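Local structure of cellobiose 2-epimerase (Caldibacillus thermoamylovorans, 5ZHB) at residues K67-A70 with Y71-Q74; A75-A78 with Y79-L82. The protein catalyses the epimerisation of cellobiose at C2 of its reducing-end glucose, giving 4-O-beta-D-glucosyl-D-mannose. One frame throughout, in Å; residues are numbered along the deposited sequence.

Interaction 1 (K67-A70 with Y71-Q74); sequences KKEA and YLQQ
Tyr71 lies alongside Lys68, and the two side chains point the same way. The contact can be followed out along the tyrosine. Its CB sits 3.4 Å from Lys68 O, in the loop just before the helix. CG of Tyr71 is anti to its own carbonyl carbon and beside the backbone N (chi1 -60°), which sets one ring face against Lys68 CB. There CE2 of Tyr71 comes to 3.7 Å from Lys68 CB. This methylene lies over the face, displaced toward the rim, in a CH-pi contact 4.0 Å from the ring centroid. At the far end, Tyr71 OH is 3.8 Å from Lys68 CD. The hydroxyl is hydrogen-bonded to Glu13 OE2, and Lys68 NZ makes a salt bridge to the same oxygen. Both side chains therefore end on one carboxylate.

Lys67 and Lys68 link helix 49-66 to helix 69-86, and the residues from Ala70 on lie in its first turns. Both helices are part of the (alpha/alpha)6 barrel, the fold of the N-acylglucosamine 2-epimerase family. Tyr71 also touches Ala62 and Tyr63 of helix 49-66. Replacing Tyr71 by an alanine would remove the ring, and would probably leave the Lys68 methylenes without the face they pack on, open a gap against helix 49-66 and take the hydroxyl from Glu13.

Tyr71 N makes an i to i+3 bond to Lys68 O at 3.0 Å. That bond is bent (143° at the hydrogen), and its donor stands 47° out of the carbonyl plane. Gln73 N bonds Glu69 O at 3.1 Å. Glu69 and Leu72 also run side by side, with Glu69 OE2 3.7 Å from the methyl Leu72 CD2. The other carboxylate oxygen, Glu69 OE1, is hydrogen-bonded to Tyr63 OH.

Interaction 2 (A75-A78 with Y79-L82); sequences ANHA and YRFL
Arg80 folds back over the turn before it and covers the backbone of Asn76 and His77. The segment is regular alpha-helix, part of helix 69-86 in the (alpha/alpha)6 barrel. Four successive i to i+4 backbone bonds run through it. Arg80 N bonds Asn76 O at 3.0 Å, and the bond is nearly straight (169° at the hydrogen). The same carbonyl oxygen lies beneath the centre of the Arg80 guanidinium, 3.7 Å from its plane. A bend at chi3 (-77°) lays this flat group over the helix surface.

Ala78 and Tyr79 contribute mainly through the backbone. Ala78 O accepts Leu82 N at 2.9 Å. The small Ala78 CB packs on Leu56 of helix 49-66 and on Tyr31. Tyr79 N bonds Ala75 O at 2.9 Å, and Tyr79 CB rests 3.5 Å from Asn76 O. Beyond CB the tyrosine leads away from the turn. Its ring stacks with that of Tyr124 on helix 111-128, and its hydroxyl is hydrogen-bonded to Glu132. Asn76 OD1 in turn is hydrogen-bonded to Tyr124 OH.

His77 crosses Arg80 at about a right angle, the ring and guanidinium planes 73° apart. Arg80 NH2 comes in at the edge of the imidazole, near its plane and 3.7 Å from His77 ND1.

How the interactions relate
Interactions 1 and 2 are consecutive lengths of the chain that share helix 69-86. Ala75 follows directly on Gln74, and the contact centres lie about 12 Å apart. Interaction 1 is largely at the surface, its centre about 22 Å from the centre of the chain. Interaction 2 is mostly buried, its centre at about 19 Å. Two residues serve both: Phe59 touches Gln74 and Ala75, and Tyr31, whose OH is hydrogen-bonded to Gln74 OE1, touches Ala78. Helix 49-66 thus flanks both contacts, while helix 111-128 packs against interaction 2. Helix 69-86 lies at the periphery of the chain. Enzymes of this family probably bind sugar in the central cleft of the barrel, and no ligand is described at either contact.

Interaction 1 (K67-A70 with Y71-Q74)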
loop_
_atom_site.group_PDB
_atom_site.type_symbol
_atom_site.label_atom_id
_atom_site.label_comp_id
_atom_site.label_asym_id
_atom_site.label_seq_id
_atom_site.Cartn_x
_atom_site.Cartn_y
_atom_site.Cartn_z
ATOM N N LYS A 67 6.415 -4.765 19.793
ATOM C CA LYS A 67 6.375 -4.125 21.101
ATOM C C LYS A 67 7.730 -3.563 21.536
ATOM O O LYS A 67 7.854 -3.143 22.677
ATOM C CB LYS A 67 5.812 -5.058 22.181
ATOM C CG LYS A 67 4.387 -5.532 21.925
ATOM C CD LYS A 67 3.938 -6.610 22.900
ATOM C CE LYS A 67 3.079 -7.675 22.293
ATOM N NZ LYS A 67 1.668 -7.285 22.282
ATOM N N LYS A 68 8.723 -3.502 20.642
ATOM C CA LYS A 68 9.998 -2.894 20.977
ATOM C C LYS A 68 9.846 -1.378 20.981
ATOM O O LYS A 68 9.318 -0.823 20.023
ATOM C CB LYS A 68 11.073 -3.261 19.953
ATOM C CG LYS A 68 11.638 -4.668 20.007
ATOM C CD LYS A 68 12.981 -4.763 19.279
ATOM C CE LYS A 68 13.807 -5.959 19.645
ATOM N NZ LYS A 68 13.036 -7.183 19.412
ATOM N N GLU A 69 10.363 -0.708 22.020
ATOM C CA GLU A 69 10.100 0.709 22.232
ATOM C C GLU A 69 10.805 1.563 21.172
ATOM O O GLU A 69 10.342 2.652 20.858
ATOM C CB GLU A 69 10.511 1.126 23.649
ATOM C CG GLU A 69 9.686 2.275 24.231
ATOM C CD GLU A 69 8.244 1.989 24.668
ATOM O OE1 GLU A 69 7.717 0.848 24.554
ATOM O OE2 GLU A 69 7.623 2.956 25.177
ATOM N N ALA A 70 11.917 1.089 20.610
ATOM C CA ALA A 70 12.568 1.815 19.528
ATOM C C ALA A 70 11.586 2.069 18.375
ATOM O O ALA A 70 11.627 3.133 17.760
ATOM C CB ALA A 70 13.782 1.074 19.041
ATOM N N TYR A 71 10.679 1.117 18.119
ATOM C CA TYR A 71 9.754 1.217 16.998
ATOM C C TYR A 71 8.739 2.334 17.247
ATOM O O TYR A 71 8.397 3.073 16.324
ATOM C CB TYR A 71 9.072 -0.131 16.716
ATOM C CG TYR A 71 10.005 -1.282 16.371
ATOM C CD1 TYR A 71 11.280 -1.075 15.845
ATOM C CD2 TYR A 71 9.594 -2.594 16.571
ATOM C CE1 TYR A 71 12.120 -2.133 15.535
ATOM C CE2 TYR A 71 10.428 -3.660 16.289
ATOM C CZ TYR A 71 11.688 -3.430 15.775
ATOM O OH TYR A 71 12.463 -4.502 15.477
ATOM N N LEU A 72 8.269 2.449 18.493
ATOM C CA LEU A 72 7.412 3.544 18.917
ATOM C C LEU A 72 8.107 4.895 18.751
ATOM O O LEU A 72 7.451 5.871 18.378
ATOM C CB LEU A 72 6.932 3.389 20.363
ATOM C CG LEU A 72 6.028 4.516 20.881
ATOM C CD1 LEU A 72 4.777 4.644 20.029
ATOM C CD2 LEU A 72 5.644 4.319 22.351
ATOM N N GLN A 73 9.403 4.964 19.092
ATOM C CA GLN A 73 10.169 6.195 18.953
ATOM C C GLN A 73 10.262 6.590 17.479
ATOM O O GLN A 73 10.176 7.760 17.137
ATOM C CB GLN A 73 11.543 6.067 19.607
ATOM C CG GLN A 73 11.487 5.997 21.135
ATOM C CD GLN A 73 12.838 5.827 21.797
ATOM O OE1 GLN A 73 12.928 5.471 22.979
ATOM N NE2 GLN A 73 13.905 6.056 21.043
ATOM N N GLN A 74 10.445 5.610 16.586
ATOM C CA GLN A 74 10.452 5.907 15.160
ATOM C C GLN A 74 9.076 6.405 14.731
ATOM O O GLN A 74 8.970 7.389 13.999
ATOM C CB GLN A 74 10.888 4.673 14.368
ATOM C CG GLN A 74 12.281 4.172 14.735
ATOM C CD GLN A 74 13.335 5.195 14.404
ATOM O OE1 GLN A 74 13.334 5.782 13.317
ATOM N NE2 GLN A 74 14.223 5.446 15.354
#

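Interaction 2 (A75-A78 with Y79-L82)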
loop_
_atom_site.group_PDB
_atom_site.type_symbol
_atom_site.label_atom_id
_atom_site.label_comp_id
_atom_site.label_asym_id
_atom_site.label_seq_id
_atom_site.Cartn_x
_atom_site.Cartn_y
_atom_site.Cartn_z
ATOM N N ALA A 75 8.019 5.717 15.186
ATOM C CA ALA A 75 6.649 6.108 14.857
ATOM C C ALA A 75 6.355 7.546 15.291
ATOM O O ALA A 75 5.752 8.323 14.544
ATOM C CB ALA A 75 5.651 5.168 15.459
ATOM N N ASN A 76 6.742 7.896 16.527
ATOM C CA ASN A 76 6.565 9.265 16.995
ATOM C C ASN A 76 7.221 10.282 16.071
ATOM O O ASN A 76 6.627 11.324 15.811
ATOM C CB ASN A 76 7.140 9.485 18.387
ATOM C CG ASN A 76 6.437 8.623 19.408
ATOM O OD1 ASN A 76 5.227 8.351 19.298
ATOM N ND2 ASN A 76 7.195 8.163 20.388
ATOM N N HIS A 77 8.466 10.012 15.652
ATOM C CA HIS A 77 9.208 10.914 14.786
ATOM C C HIS A 77 8.473 11.117 13.453
ATOM O O HIS A 77 8.427 12.216 12.886
ATOM C CB HIS A 77 10.612 10.341 14.579
ATOM C CG HIS A 77 11.519 11.237 13.837
ATOM N ND1 HIS A 77 12.059 12.346 14.447
ATOM C CD2 HIS A 77 11.969 11.246 12.566
ATOM C CE1 HIS A 77 12.835 12.984 13.583
ATOM N NE2 HIS A 77 12.780 12.347 12.425
ATOM N N ALA A 78 7.888 10.031 12.942
ATOM C CA ALA A 78 7.132 10.099 11.697
ATOM C C ALA A 78 5.850 10.904 11.881
ATOM O O ALA A 78 5.500 11.718 11.026
ATOM C CB ALA A 78 6.869 8.699 11.178
ATOM N N TYR A 79 5.170 10.700 13.017
ATOM C CA TYR A 79 3.929 11.392 13.324
ATOM C C TYR A 79 4.125 12.914 13.350
ATOM O O TYR A 79 3.332 13.667 12.749
ATOM C CB TYR A 79 3.362 10.856 14.637
ATOM C CG TYR A 79 2.125 11.621 15.053
ATOM C CD1 TYR A 79 0.897 11.333 14.481
ATOM C CD2 TYR A 79 2.188 12.623 16.016
ATOM C CE1 TYR A 79 -0.242 12.023 14.841
ATOM C CE2 TYR A 79 1.053 13.325 16.373
ATOM C CZ TYR A 79 -0.162 13.021 15.792
ATOM O OH TYR A 79 -1.314 13.642 16.153
ATOM N N ARG A 80 5.189 13.344 14.046
ATOM C CA ARG A 80 5.575 14.748 14.130
ATOM C C ARG A 80 5.765 15.372 12.752
ATOM O O ARG A 80 5.206 16.412 12.462
ATOM C CB ARG A 80 6.866 14.941 14.938
ATOM C CG ARG A 80 6.664 14.672 16.422
ATOM C CD ARG A 80 7.878 15.128 17.224
ATOM N NE ARG A 80 9.044 14.240 17.178
ATOM C CZ ARG A 80 9.238 13.142 17.908
ATOM N NH1 ARG A 80 8.390 12.794 18.871
ATOM N NH2 ARG A 80 10.304 12.395 17.681
ATOM N N PHE A 81 6.549 14.739 11.894
ATOM C CA PHE A 81 6.783 15.293 10.575
ATOM C C PHE A 81 5.497 15.353 9.749
ATOM O O PHE A 81 5.296 16.292 8.969
ATOM C CB PHE A 81 7.820 14.447 9.827
ATOM C CG PHE A 81 8.332 15.184 8.604
ATOM C CD1 PHE A 81 9.108 16.325 8.756
ATOM C CD2 PHE A 81 8.054 14.744 7.298
ATOM C CE1 PHE A 81 9.634 16.969 7.643
ATOM C CE2 PHE A 81 8.521 15.436 6.200
ATOM C CZ PHE A 81 9.332 16.532 6.367
ATOM N N LEU A 82 4.684 14.298 9.854
ATOM C CA LEU A 82 3.428 14.222 9.121
ATOM C C LEU A 82 2.519 15.377 9.535
ATOM O O LEU A 82 1.982 16.053 8.662
ATOM C CB LEU A 82 2.725 12.877 9.300
ATOM C CG LEU A 82 1.405 12.705 8.540
ATOM C CD1 LEU A 82 1.689 12.595 7.040
ATOM C CD2 LEU A 82 0.605 11.518 9.043
#